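Local coordinates for cytokinin riboside 5'-monophosphate phosphoribohydrolase (PDB 5ZI9), which belongs to the LOG-like proteins of the SLOG clan, with a Rossmann-like parallel-sheet core, and is assembled here from six copies of the chain, at residues Gln58-Glu63 against Asn152-Phe157. Numbering follows the deposited sequence.
Sequences QSEFIE and NFRYFF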
ATOM      1  N   GLN B  58       2.552  -6.375   6.179  1.00 23.85           N
ATOM      2  CA  GLN B  58       2.088  -5.016   6.350  1.00 24.59           C
ATOM      3  C   GLN B  58       0.741  -4.985   7.065  1.00 23.10           C
ATOM      4  O   GLN B  58       0.523  -4.178   7.957  1.00 21.32           O
ATOM      5  CB  GLN B  58       1.984  -4.322   4.992  1.00 26.38           C
ATOM      6  CG  GLN B  58       1.809  -2.802   5.044  1.00 29.17           C
ATOM      7  CD  GLN B  58       1.176  -2.226   3.791  1.00 33.47           C
ATOM      8  OE1 GLN B  58       0.369  -2.888   3.110  1.00 42.96           O
ATOM      9  NE2 GLN B  58       1.536  -1.003   3.467  1.00 31.70           N
ATOM     10  N   SER B  59      -0.165  -5.876   6.684  1.00 23.45           N
ATOM     11  CA  SER B  59      -1.453  -5.987   7.378  1.00 24.07           C
ATOM     12  C   SER B  59      -1.314  -6.247   8.890  1.00 24.08           C
ATOM     13  O   SER B  59      -2.031  -5.673   9.717  1.00 22.64           O
ATOM     14  CB  SER B  59      -2.281  -7.096   6.763  1.00 23.45           C
ATOM     15  OG  SER B  59      -2.507  -6.775   5.424  1.00 23.51           O
ATOM     16  N   GLU B  60      -0.386  -7.128   9.234  1.00 24.54           N
ATOM     17  CA  GLU B  60      -0.147  -7.454  10.626  1.00 24.93           C
ATOM     18  C   GLU B  60       0.418  -6.284  11.409  1.00 22.35           C
ATOM     19  O   GLU B  60       0.034  -6.084  12.539  1.00 23.09           O
ATOM     20  CB  GLU B  60       0.758  -8.678  10.779  1.00 25.62           C
ATOM     21  CG  GLU B  60       0.773  -9.117  12.234  1.00 26.30           C
ATOM     22  CD  GLU B  60       1.184 -10.549  12.436  1.00 27.03           C
ATOM     23  OE1 GLU B  60       2.399 -10.791  12.611  1.00 30.12           O
ATOM     24  OE2 GLU B  60       0.296 -11.417  12.491  1.00 25.08           O
ATOM     25  N   PHE B  61       1.300  -5.503  10.809  1.00 22.46           N
ATOM     26  CA  PHE B  61       1.728  -4.242  11.420  1.00 22.94           C
ATOM     27  C   PHE B  61       0.557  -3.319  11.634  1.00 22.50           C
ATOM     28  O   PHE B  61       0.446  -2.715  12.694  1.00 21.28           O
ATOM     29  CB  PHE B  61       2.704  -3.483  10.542  1.00 22.85           C
ATOM     30  CG  PHE B  61       4.095  -3.886  10.729  1.00 23.65           C
ATOM     31  CD1 PHE B  61       4.780  -3.491  11.851  1.00 24.81           C
ATOM     32  CD2 PHE B  61       4.733  -4.652   9.776  1.00 25.18           C
ATOM     33  CE1 PHE B  61       6.094  -3.872  12.032  1.00 26.35           C
ATOM     34  CE2 PHE B  61       6.050  -5.013   9.926  1.00 26.51           C
ATOM     35  CZ  PHE B  61       6.741  -4.628  11.072  1.00 26.58           C
ATOM     36  N   ILE B  62      -0.274  -3.178  10.595  1.00 21.52           N
ATOM     37  CA  ILE B  62      -1.427  -2.321  10.700  1.00 23.40           C
ATOM     38  C   ILE B  62      -2.318  -2.741  11.830  1.00 24.85           C
ATOM     39  O   ILE B  62      -2.800  -1.875  12.538  1.00 25.35           O
ATOM     40  CB  ILE B  62      -2.214  -2.210   9.382  1.00 24.70           C
ATOM     41  CG1 ILE B  62      -1.414  -1.330   8.412  1.00 24.35           C
ATOM     42  CG2 ILE B  62      -3.598  -1.574   9.589  1.00 24.46           C
ATOM     43  CD1 ILE B  62      -1.674  -1.639   6.987  1.00 23.68           C
ATOM     44  N   GLU B  63      -2.531  -4.053  11.988  1.00 26.92           N
ATOM     45  CA  GLU B  63      -3.426  -4.596  13.014  1.00 26.84           C
ATOM     46  C   GLU B  63      -2.855  -4.349  14.387  1.00 28.78           C
ATOM     47  O   GLU B  63      -3.572  -3.951  15.301  1.00 30.04           O
ATOM     48  CB  GLU B  63      -3.636  -6.084  12.802  1.00 28.08           C
ATOM     49  CG  GLU B  63      -4.637  -6.399  11.707  1.00 29.28           C
ATOM     50  CD  GLU B  63      -4.313  -7.617  10.844  1.00 29.12           C
ATOM     51  OE1 GLU B  63      -3.750  -8.620  11.344  1.00 30.67           O
ATOM     52  OE2 GLU B  63      -4.641  -7.544   9.641  1.00 28.64           O
ATOM     53  N   ASN B 152      -2.338 -12.423  18.868  1.00 35.03           N
ATOM     54  CA  ASN B 152      -1.466 -13.502  18.439  1.00 33.28           C
ATOM     55  C   ASN B 152      -0.875 -13.139  17.104  1.00 30.99           C
ATOM     56  O   ASN B 152      -1.579 -13.142  16.072  1.00 30.04           O
ATOM     57  CB  ASN B 152      -2.288 -14.744  18.246  1.00 35.84           C
ATOM     58  CG  ASN B 152      -2.845 -15.252  19.528  1.00 34.41           C
ATOM     59  OD1 ASN B 152      -2.087 -15.724  20.360  1.00 34.30           O
ATOM     60  ND2 ASN B 152      -4.159 -15.150  19.699  1.00 32.23           N
ATOM     61  N   PHE B 153       0.407 -12.816  17.124  1.00 27.50           N
ATOM     62  CA  PHE B 153       1.128 -12.469  15.901  1.00 26.35           C
ATOM     63  C   PHE B 153       1.545 -13.722  15.200  1.00 25.26           C
ATOM     64  O   PHE B 153       1.859 -14.730  15.853  1.00 23.12           O
ATOM     65  CB  PHE B 153       2.408 -11.658  16.195  1.00 24.04           C
ATOM     66  CG  PHE B 153       2.128 -10.289  16.667  1.00 22.37           C
ATOM     67  CD1 PHE B 153       1.860 -10.056  18.004  1.00 21.79           C
ATOM     68  CD2 PHE B 153       2.093  -9.227  15.760  1.00 22.71           C
ATOM     69  CE1 PHE B 153       1.576  -8.780  18.446  1.00 21.89           C
ATOM     70  CE2 PHE B 153       1.795  -7.942  16.181  1.00 22.47           C
ATOM     71  CZ  PHE B 153       1.524  -7.724  17.543  1.00 22.82           C
ATOM     72  N   ARG B 154       1.608 -13.646  13.874  1.00 25.04           N
ATOM     73  CA  ARG B 154       2.213 -14.738  13.136  1.00 25.76           C
ATOM     74  C   ARG B 154       3.595 -14.463  12.575  1.00 25.15           C
ATOM     75  O   ARG B 154       4.362 -15.410  12.316  1.00 26.07           O
ATOM     76  CB  ARG B 154       1.223 -15.371  12.155  1.00 25.92           C
ATOM     77  CG  ARG B 154       0.732 -14.498  11.057  1.00 27.22           C
ATOM     78  CD  ARG B 154      -0.775 -14.547  10.914  1.00 26.59           C
ATOM     79  NE  ARG B 154      -1.239 -13.163  10.856  1.00 29.15           N
ATOM     80  CZ  ARG B 154      -2.291 -12.711  10.178  1.00 32.16           C
ATOM     81  NH1 ARG B 154      -2.595 -11.406  10.257  1.00 33.78           N
ATOM     82  NH2 ARG B 154      -3.050 -13.530   9.437  1.00 31.67           N
ATOM     83  N   TYR B 155       3.981 -13.198  12.518  1.00 24.11           N
ATOM     84  CA  TYR B 155       5.346 -12.852  12.169  1.00 24.70           C
ATOM     85  C   TYR B 155       6.169 -12.382  13.371  1.00 25.40           C
ATOM     86  O   TYR B 155       5.969 -11.301  13.894  1.00 25.65           O
ATOM     87  CB  TYR B 155       5.361 -11.803  11.077  1.00 25.00           C
ATOM     88  CG  TYR B 155       4.550 -12.222   9.893  1.00 24.74           C
ATOM     89  CD1 TYR B 155       5.011 -13.188   9.022  1.00 24.01           C
ATOM     90  CD2 TYR B 155       3.295 -11.670   9.669  1.00 26.02           C
ATOM     91  CE1 TYR B 155       4.246 -13.585   7.955  1.00 24.91           C
ATOM     92  CE2 TYR B 155       2.522 -12.058   8.596  1.00 26.86           C
ATOM     93  CZ  TYR B 155       3.004 -13.019   7.743  1.00 25.79           C
ATOM     94  OH  TYR B 155       2.243 -13.436   6.678  1.00 27.88           O
ATOM     95  N   PHE B 156       7.106 -13.229  13.765  1.00 27.75           N
ATOM     96  CA  PHE B 156       8.109 -12.993  14.801  1.00 30.01           C
ATOM     97  C   PHE B 156       8.666 -11.572  14.864  1.00 29.01           C
ATOM     98  O   PHE B 156       8.757 -10.949  15.924  1.00 28.04           O
ATOM     99  CB  PHE B 156       9.261 -13.959  14.526  1.00 33.29           C
ATOM    100  CG  PHE B 156      10.129 -14.226  15.712  1.00 41.23           C
ATOM    101  CD1 PHE B 156       9.661 -15.029  16.799  1.00 46.83           C
ATOM    102  CD2 PHE B 156      11.440 -13.725  15.764  1.00 45.79           C
ATOM    103  CE1 PHE B 156      10.478 -15.302  17.907  1.00 43.96           C
ATOM    104  CE2 PHE B 156      12.256 -13.999  16.886  1.00 43.31           C
ATOM    105  CZ  PHE B 156      11.775 -14.783  17.944  1.00 43.02           C
ATOM    106  N   PHE B 157       9.024 -11.070  13.694  1.00 30.44           N
ATOM    107  CA  PHE B 157       9.748  -9.824  13.537  1.00 28.62           C
ATOM    108  C   PHE B 157       8.852  -8.636  13.593  1.00 26.20           C
ATOM    109  O   PHE B 157       9.280  -7.547  13.874  1.00 26.10           O
ATOM    110  CB  PHE B 157      10.529  -9.898  12.257  1.00 31.62           C
ATOM    111  CG  PHE B 157      11.577 -10.961  12.328  1.00 39.15           C
ATOM    112  CD1 PHE B 157      12.837 -10.663  12.867  1.00 41.90           C
ATOM    113  CD2 PHE B 157      11.296 -12.303  11.973  1.00 40.75           C
ATOM    114  CE1 PHE B 157      13.811 -11.644  12.970  1.00 39.93           C
ATOM    115  CE2 PHE B 157      12.267 -13.280  12.103  1.00 38.17           C
ATOM    116  CZ  PHE B 157      13.525 -12.938  12.585  1.00 39.92           C
TER
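Glu60 reaches out from helix 50-67 and its carboxylate takes three hydrogen bonds from the turn between strand 149-153 and helix 156-165, a beta-alpha connection at the edge of the parallel Rossmann-like sheet. Glu60 OE1 accepts from the backbone N of Tyr155 at 2.9 Å through its syn lone pair. Glu60 OE2 is gripped twice, by the backbone N of Arg154 at 2.9 Å and, in a nearly straight salt bridge, by Arg154 NE at 2.8 Å. These two donors reach OE2 from opposite faces of the carboxylate, and the acceptor lies almost in the guanidinium plane. Glutamate suits this site because its chain, with CG anti to the backbone N (chi1 -170°) and extended beyond it, spans from the helix to the turn and satisfies two main-chain NH groups where a strand has ended and a helix is about to begin at the N-cap, Tyr155.

One guanidinium edge, NE and NH1, serves both glutamates of the helix. The Arg154 chain bends at chi2 and chi3, bringing Arg154 NH1 to Glu63 OE1, one helical turn after Glu60, at 3.2 Å in a second salt bridge, while NH2 pairs with Glu63 of a neighbouring subunit. The network therefore continues across a subunit interface, and the carboxylates probably offset the closeness of Arg56 to this guanidinium.

The aromatic residues close in around the buried carboxylate. Phe153, whose backbone hydrogen-bonds to Gly134 in strand 130-135 and Glu136 beyond it, turns its ring edge to the acid, the two planes 85° apart. The Tyr155 ring slants past at 60°, and Arg154 CG sits above one of its faces, toward the rim. On the Phe153 flank, Glu60 CG packs against Phe153 CD2 at 3.8 Å.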